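Peptide amidase (Stenotrophomonas maltophilia, PDB 1M22) probably hydrolyses amide bonds, as expected of a peptide amidase of the amidase signature family. Local coordinates at residues D26-I38 with L54-D66. Numbering follows the deposited sequence.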
loop_
_atom_site.group_PDB
_atom_site.type_symbol
_atom_site.label_atom_id
_atom_site.label_comp_id
_atom_site.label_asym_id
_atom_site.label_seq_id
_atom_site.Cartn_x
_atom_site.Cartn_y
_atom_site.Cartn_z
ATOM N N ASP A 26 -13.834 -11.746 -21.234
ATOM C CA ASP A 26 -12.493 -11.581 -21.774
ATOM C C ASP A 26 -11.876 -10.325 -21.181
ATOM O O ASP A 26 -12.575 -9.477 -20.617
ATOM C CB ASP A 26 -12.476 -11.527 -23.305
ATOM C CG ASP A 26 -13.426 -10.512 -23.871
ATOM O OD1 ASP A 26 -13.560 -9.414 -23.294
ATOM O OD2 ASP A 26 -14.031 -10.814 -24.920
ATOM N N SER A 27 -10.562 -10.214 -21.301
ATOM C CA SER A 27 -9.851 -9.081 -20.738
ATOM C C SER A 27 -10.286 -7.729 -21.290
ATOM O O SER A 27 -10.381 -6.759 -20.538
ATOM C CB SER A 27 -8.348 -9.261 -20.929
ATOM O OG SER A 27 -7.637 -8.281 -20.189
ATOM N N THR A 28 -10.560 -7.648 -22.589
ATOM C CA THR A 28 -10.964 -6.367 -23.155
ATOM C C THR A 28 -12.296 -5.884 -22.582
ATOM O O THR A 28 -12.472 -4.694 -22.328
ATOM C CB THR A 28 -11.042 -6.415 -24.702
ATOM O OG1 THR A 28 -11.916 -7.470 -25.114
ATOM C CG2 THR A 28 -9.661 -6.649 -25.293
ATOM N N THR A 29 -13.230 -6.804 -22.363
ATOM C CA THR A 29 -14.526 -6.433 -21.804
ATOM C C THR A 29 -14.344 -5.923 -20.375
ATOM O O THR A 29 -14.877 -4.878 -19.998
ATOM C CB THR A 29 -15.494 -7.637 -21.791
ATOM O OG1 THR A 29 -15.723 -8.078 -23.136
ATOM C CG2 THR A 29 -16.823 -7.252 -21.164
ATOM N N LEU A 30 -13.581 -6.668 -19.582
ATOM C CA LEU A 30 -13.326 -6.296 -18.194
ATOM C C LEU A 30 -12.581 -4.964 -18.121
ATOM O O LEU A 30 -12.945 -4.075 -17.345
ATOM C CB LEU A 30 -12.516 -7.400 -17.511
ATOM C CG LEU A 30 -12.197 -7.251 -16.022
ATOM C CD1 LEU A 30 -13.476 -7.062 -15.218
ATOM C CD2 LEU A 30 -11.453 -8.492 -15.553
ATOM N N THR A 31 -11.548 -4.828 -18.944
ATOM C CA THR A 31 -10.750 -3.611 -18.981
ATOM C C THR A 31 -11.588 -2.394 -19.370
ATOM O O THR A 31 -11.522 -1.353 -18.712
ATOM C CB THR A 31 -9.567 -3.771 -19.960
ATOM O OG1 THR A 31 -8.682 -4.784 -19.462
ATOM C CG2 THR A 31 -8.801 -2.466 -20.108
ATOM N N GLN A 32 -12.382 -2.518 -20.427
ATOM C CA GLN A 32 -13.203 -1.392 -20.848
ATOM C C GLN A 32 -14.274 -1.060 -19.812
ATOM O O GLN A 32 -14.667 0.097 -19.674
ATOM C CB GLN A 32 -13.824 -1.669 -22.222
ATOM C CG GLN A 32 -12.769 -1.892 -23.302
ATOM C CD GLN A 32 -13.287 -1.664 -24.709
ATOM O OE1 GLN A 32 -13.213 -0.553 -25.239
ATOM N NE2 GLN A 32 -13.816 -2.713 -25.320
ATOM N N ALA A 33 -14.738 -2.067 -19.075
ATOM C CA ALA A 33 -15.743 -1.839 -18.042
ATOM C C ALA A 33 -15.143 -0.963 -16.943
ATOM O O ALA A 33 -15.783 -0.029 -16.466
ATOM C CB ALA A 33 -16.213 -3.159 -17.457
ATOM N N TYR A 34 -13.914 -1.265 -16.536
ATOM C CA TYR A 34 -13.263 -0.463 -15.510
ATOM C C TYR A 34 -13.004 0.955 -16.017
ATOM O O TYR A 34 -13.205 1.926 -15.287
ATOM C CB TYR A 34 -11.941 -1.105 -15.074
ATOM C CG TYR A 34 -12.099 -2.285 -14.141
ATOM C CD1 TYR A 34 -12.826 -2.172 -12.953
ATOM C CD2 TYR A 34 -11.481 -3.503 -14.419
ATOM C CE1 TYR A 34 -12.933 -3.243 -12.064
ATOM C CE2 TYR A 34 -11.580 -4.579 -13.535
ATOM C CZ TYR A 34 -12.304 -4.443 -12.362
ATOM O OH TYR A 34 -12.387 -5.495 -11.477
ATOM N N LEU A 35 -12.568 1.077 -17.271
ATOM C CA LEU A 35 -12.289 2.392 -17.841
ATOM C C LEU A 35 -13.548 3.251 -17.881
ATOM O O LEU A 35 -13.494 4.456 -17.626
ATOM C CB LEU A 35 -11.692 2.250 -19.244
ATOM C CG LEU A 35 -10.265 1.691 -19.281
ATOM C CD1 LEU A 35 -9.843 1.441 -20.720
ATOM C CD2 LEU A 35 -9.314 2.669 -18.599
ATOM N N GLN A 36 -14.681 2.632 -18.189
ATOM C CA GLN A 36 -15.939 3.367 -18.243
ATOM C C GLN A 36 -16.328 3.824 -16.838
ATOM O O GLN A 36 -16.826 4.937 -16.653
ATOM C CB GLN A 36 -17.042 2.488 -18.838
ATOM C CG GLN A 36 -18.366 3.207 -19.042
ATOM C CD GLN A 36 -19.370 2.365 -19.804
ATOM O OE1 GLN A 36 -19.107 1.928 -20.925
ATOM N NE2 GLN A 36 -20.532 2.137 -19.199
ATOM N N ARG A 37 -16.091 2.968 -15.847
ATOM C CA ARG A 37 -16.416 3.297 -14.464
ATOM C C ARG A 37 -15.497 4.417 -13.967
ATOM O O ARG A 37 -15.927 5.300 -13.225
ATOM C CB ARG A 37 -16.289 2.049 -13.583
ATOM C CG ARG A 37 -16.837 2.212 -12.174
ATOM C CD ARG A 37 -16.925 0.862 -11.475
ATOM N NE ARG A 37 -17.234 0.977 -10.052
ATOM C CZ ARG A 37 -18.446 1.169 -9.544
ATOM N NH1 ARG A 37 -19.504 1.271 -10.340
ATOM N NH2 ARG A 37 -18.602 1.264 -8.231
ATOM N N ILE A 38 -14.234 4.382 -14.381
ATOM C CA ILE A 38 -13.289 5.421 -13.997
ATOM C C ILE A 38 -13.776 6.759 -14.556
ATOM O O ILE A 38 -13.738 7.783 -13.875
ATOM C CB ILE A 38 -11.873 5.107 -14.537
ATOM C CG1 ILE A 38 -11.277 3.933 -13.752
ATOM C CG2 ILE A 38 -10.979 6.338 -14.432
ATOM C CD1 ILE A 38 -9.962 3.417 -14.299
ATOM N N LEU A 54 -4.185 7.560 -17.247
ATOM C CA LEU A 54 -4.623 6.305 -17.838
ATOM C C LEU A 54 -3.519 5.785 -18.746
ATOM O O LEU A 54 -2.745 6.561 -19.306
ATOM C CB LEU A 54 -5.894 6.512 -18.665
ATOM C CG LEU A 54 -7.166 6.880 -17.900
ATOM C CD1 LEU A 54 -8.272 7.230 -18.882
ATOM C CD2 LEU A 54 -7.581 5.716 -17.015
ATOM N N ASN A 55 -3.440 4.466 -18.875
ATOM C CA ASN A 55 -2.451 3.857 -19.746
ATOM C C ASN A 55 -3.042 3.845 -21.150
ATOM O O ASN A 55 -4.050 3.185 -21.398
ATOM C CB ASN A 55 -2.151 2.427 -19.293
ATOM C CG ASN A 55 -1.215 1.701 -20.240
ATOM O OD1 ASN A 55 -0.603 2.315 -21.115
ATOM N ND2 ASN A 55 -1.092 0.392 -20.064
ATOM N N PRO A 56 -2.433 4.587 -22.089
ATOM C CA PRO A 56 -2.968 4.607 -23.452
ATOM C C PRO A 56 -2.954 3.236 -24.120
ATOM O O PRO A 56 -3.687 3.003 -25.081
ATOM C CB PRO A 56 -2.064 5.613 -24.161
ATOM C CG PRO A 56 -0.760 5.450 -23.451
ATOM C CD PRO A 56 -1.191 5.373 -22.000
ATOM N N ASP A 57 -2.133 2.327 -23.601
ATOM C CA ASP A 57 -2.027 0.983 -24.161
ATOM C C ASP A 57 -2.827 -0.072 -23.403
ATOM O O ASP A 57 -2.653 -1.265 -23.644
ATOM C CB ASP A 57 -0.564 0.531 -24.209
ATOM C CG ASP A 57 0.286 1.386 -25.123
ATOM O OD1 ASP A 57 -0.248 1.907 -26.124
ATOM O OD2 ASP A 57 1.498 1.519 -24.848
ATOM N N ALA A 58 -3.707 0.356 -22.502
ATOM C CA ALA A 58 -4.500 -0.592 -21.719
ATOM C C ALA A 58 -5.308 -1.552 -22.587
ATOM O O ALA A 58 -5.265 -2.765 -22.384
ATOM C CB ALA A 58 -5.428 0.153 -20.773
ATOM N N LEU A 59 -6.047 -1.008 -23.550
ATOM C CA LEU A 59 -6.864 -1.835 -24.431
ATOM C C LEU A 59 -6.001 -2.759 -25.284
ATOM O O LEU A 59 -6.348 -3.920 -25.503
ATOM C CB LEU A 59 -7.734 -0.952 -25.330
ATOM C CG LEU A 59 -8.681 -1.701 -26.272
ATOM C CD1 LEU A 59 -9.606 -2.605 -25.466
ATOM C CD2 LEU A 59 -9.482 -0.698 -27.087
ATOM N N LYS A 60 -4.877 -2.236 -25.763
ATOM C CA LYS A 60 -3.956 -3.021 -26.576
ATOM C C LYS A 60 -3.449 -4.214 -25.769
ATOM O O LYS A 60 -3.404 -5.339 -26.267
ATOM C CB LYS A 60 -2.771 -2.157 -27.020
ATOM C CG LYS A 60 -1.721 -2.908 -27.833
ATOM C CD LYS A 60 -0.589 -1.993 -28.281
ATOM C CE LYS A 60 0.233 -1.494 -27.105
ATOM N NZ LYS A 60 0.914 -2.609 -26.390
ATOM N N GLU A 61 -3.072 -3.957 -24.519
ATOM C CA GLU A 61 -2.575 -5.006 -23.636
ATOM C C GLU A 61 -3.652 -6.060 -23.390
ATOM O O GLU A 61 -3.391 -7.259 -23.489
ATOM C CB GLU A 61 -2.116 -4.399 -22.302
ATOM C CG GLU A 61 -0.765 -3.688 -22.377
ATOM C CD GLU A 61 -0.379 -2.983 -21.079
ATOM O OE1 GLU A 61 -0.575 -3.560 -19.985
ATOM O OE2 GLU A 61 0.142 -1.850 -21.156
ATOM N N ALA A 62 -4.864 -5.611 -23.078
ATOM C CA ALA A 62 -5.967 -6.530 -22.828
ATOM C C ALA A 62 -6.244 -7.401 -24.055
ATOM O O ALA A 62 -6.455 -8.609 -23.935
ATOM C CB ALA A 62 -7.221 -5.748 -22.440
ATOM N N ALA A 63 -6.239 -6.782 -25.234
ATOM C CA ALA A 63 -6.499 -7.505 -26.477
ATOM C C ALA A 63 -5.417 -8.538 -26.770
ATOM O O ALA A 63 -5.700 -9.602 -27.321
ATOM C CB ALA A 63 -6.614 -6.522 -27.634
ATOM N N GLU A 64 -4.179 -8.227 -26.400
ATOM C CA GLU A 64 -3.084 -9.159 -26.625
ATOM C C GLU A 64 -3.227 -10.339 -25.666
ATOM O O GLU A 64 -2.974 -11.483 -26.041
ATOM C CB GLU A 64 -1.737 -8.461 -26.419
ATOM C CG GLU A 64 -0.537 -9.256 -26.924
ATOM C CD GLU A 64 -0.653 -9.630 -28.393
ATOM O OE1 GLU A 64 -0.992 -8.748 -29.210
ATOM O OE2 GLU A 64 -0.396 -10.806 -28.731
ATOM N N ARG A 65 -3.637 -10.067 -24.428
ATOM C CA ARG A 65 -3.819 -11.146 -23.462
ATOM C C ARG A 65 -4.940 -12.066 -23.951
ATOM O O ARG A 65 -4.867 -13.281 -23.781
ATOM C CB ARG A 65 -4.177 -10.606 -22.071
ATOM C CG ARG A 65 -3.188 -9.610 -21.442
ATOM C CD ARG A 65 -1.786 -10.128 -21.128
ATOM N NE ARG A 65 -0.947 -10.179 -22.288
ATOM C CZ ARG A 65 0.004 -9.382 -22.764
ATOM N NH1 ARG A 65 0.446 -8.255 -22.216
ATOM N NH2 ARG A 65 0.514 -9.788 -23.907
ATOM N N ASP A 66 -5.975 -11.488 -24.555
ATOM C CA ASP A 66 -7.076 -12.298 -25.066
ATOM C C ASP A 66 -6.629 -13.136 -26.263
ATOM O O ASP A 66 -7.039 -14.287 -26.403
ATOM C CB ASP A 66 -8.277 -11.425 -25.451
ATOM C CG ASP A 66 -9.029 -10.894 -24.237
ATOM O OD1 ASP A 66 -8.950 -11.530 -23.161
ATOM O OD2 ASP A 66 -9.713 -9.853 -24.363
#
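Asp26 lays its CB over the carboxylate of Asp66, the two side chains crossing at about a right angle. As N-cap, Asp26 turns OD1 back to the backbone N of Thr29, 2.8 Å away, and OD1 also accepts from the Thr29 hydroxyl. The backbone N-H groups of Ser27 and Thr28, between those two residues, go to Asp66 instead: Ser27 N reaches the syn lone pair of OD1 at 2.8 Å, and Thr28 N meets OD2 from its syn side at 3.0 Å, 20° out of the carboxylate plane. Two acids thus share the first turn of helix 27-43, whose N-terminal dipole probably eases their mutual repulsion. Ser27 CB rests against Asp66 OD1, while its hydroxyl bonds to Gly80 O. Thr28 is a knob among Leu59, Ala62, Ala63 and Asp66; with chi1 at 55° its CG2 stands anti to the carbonyl carbon and comes within 3.4 Å of Ala63 N. One turn on, Thr31 spends its hydroxyl on Ser27 O, and OG1 lies 3.5 Å from Ala62 CB. Gln32 touches Leu59 CD1 with CG and with its amide carbon CD. Farther along, Leu35 CD2 meets Leu54 CD2 at 3.8 Å, and Ile38 CD1 approaches the same methyl more loosely. The axes pass 8.3 Å apart at 157°, a closeness suited to the small Ala62 where the backbones come nearest. This is a near-antiparallel pair of helices joined through edge strand 51-54, packed beside strand 123-128 at one margin of the eleven-stranded mixed sheet of the amidase signature fold, away from the catalytic residues.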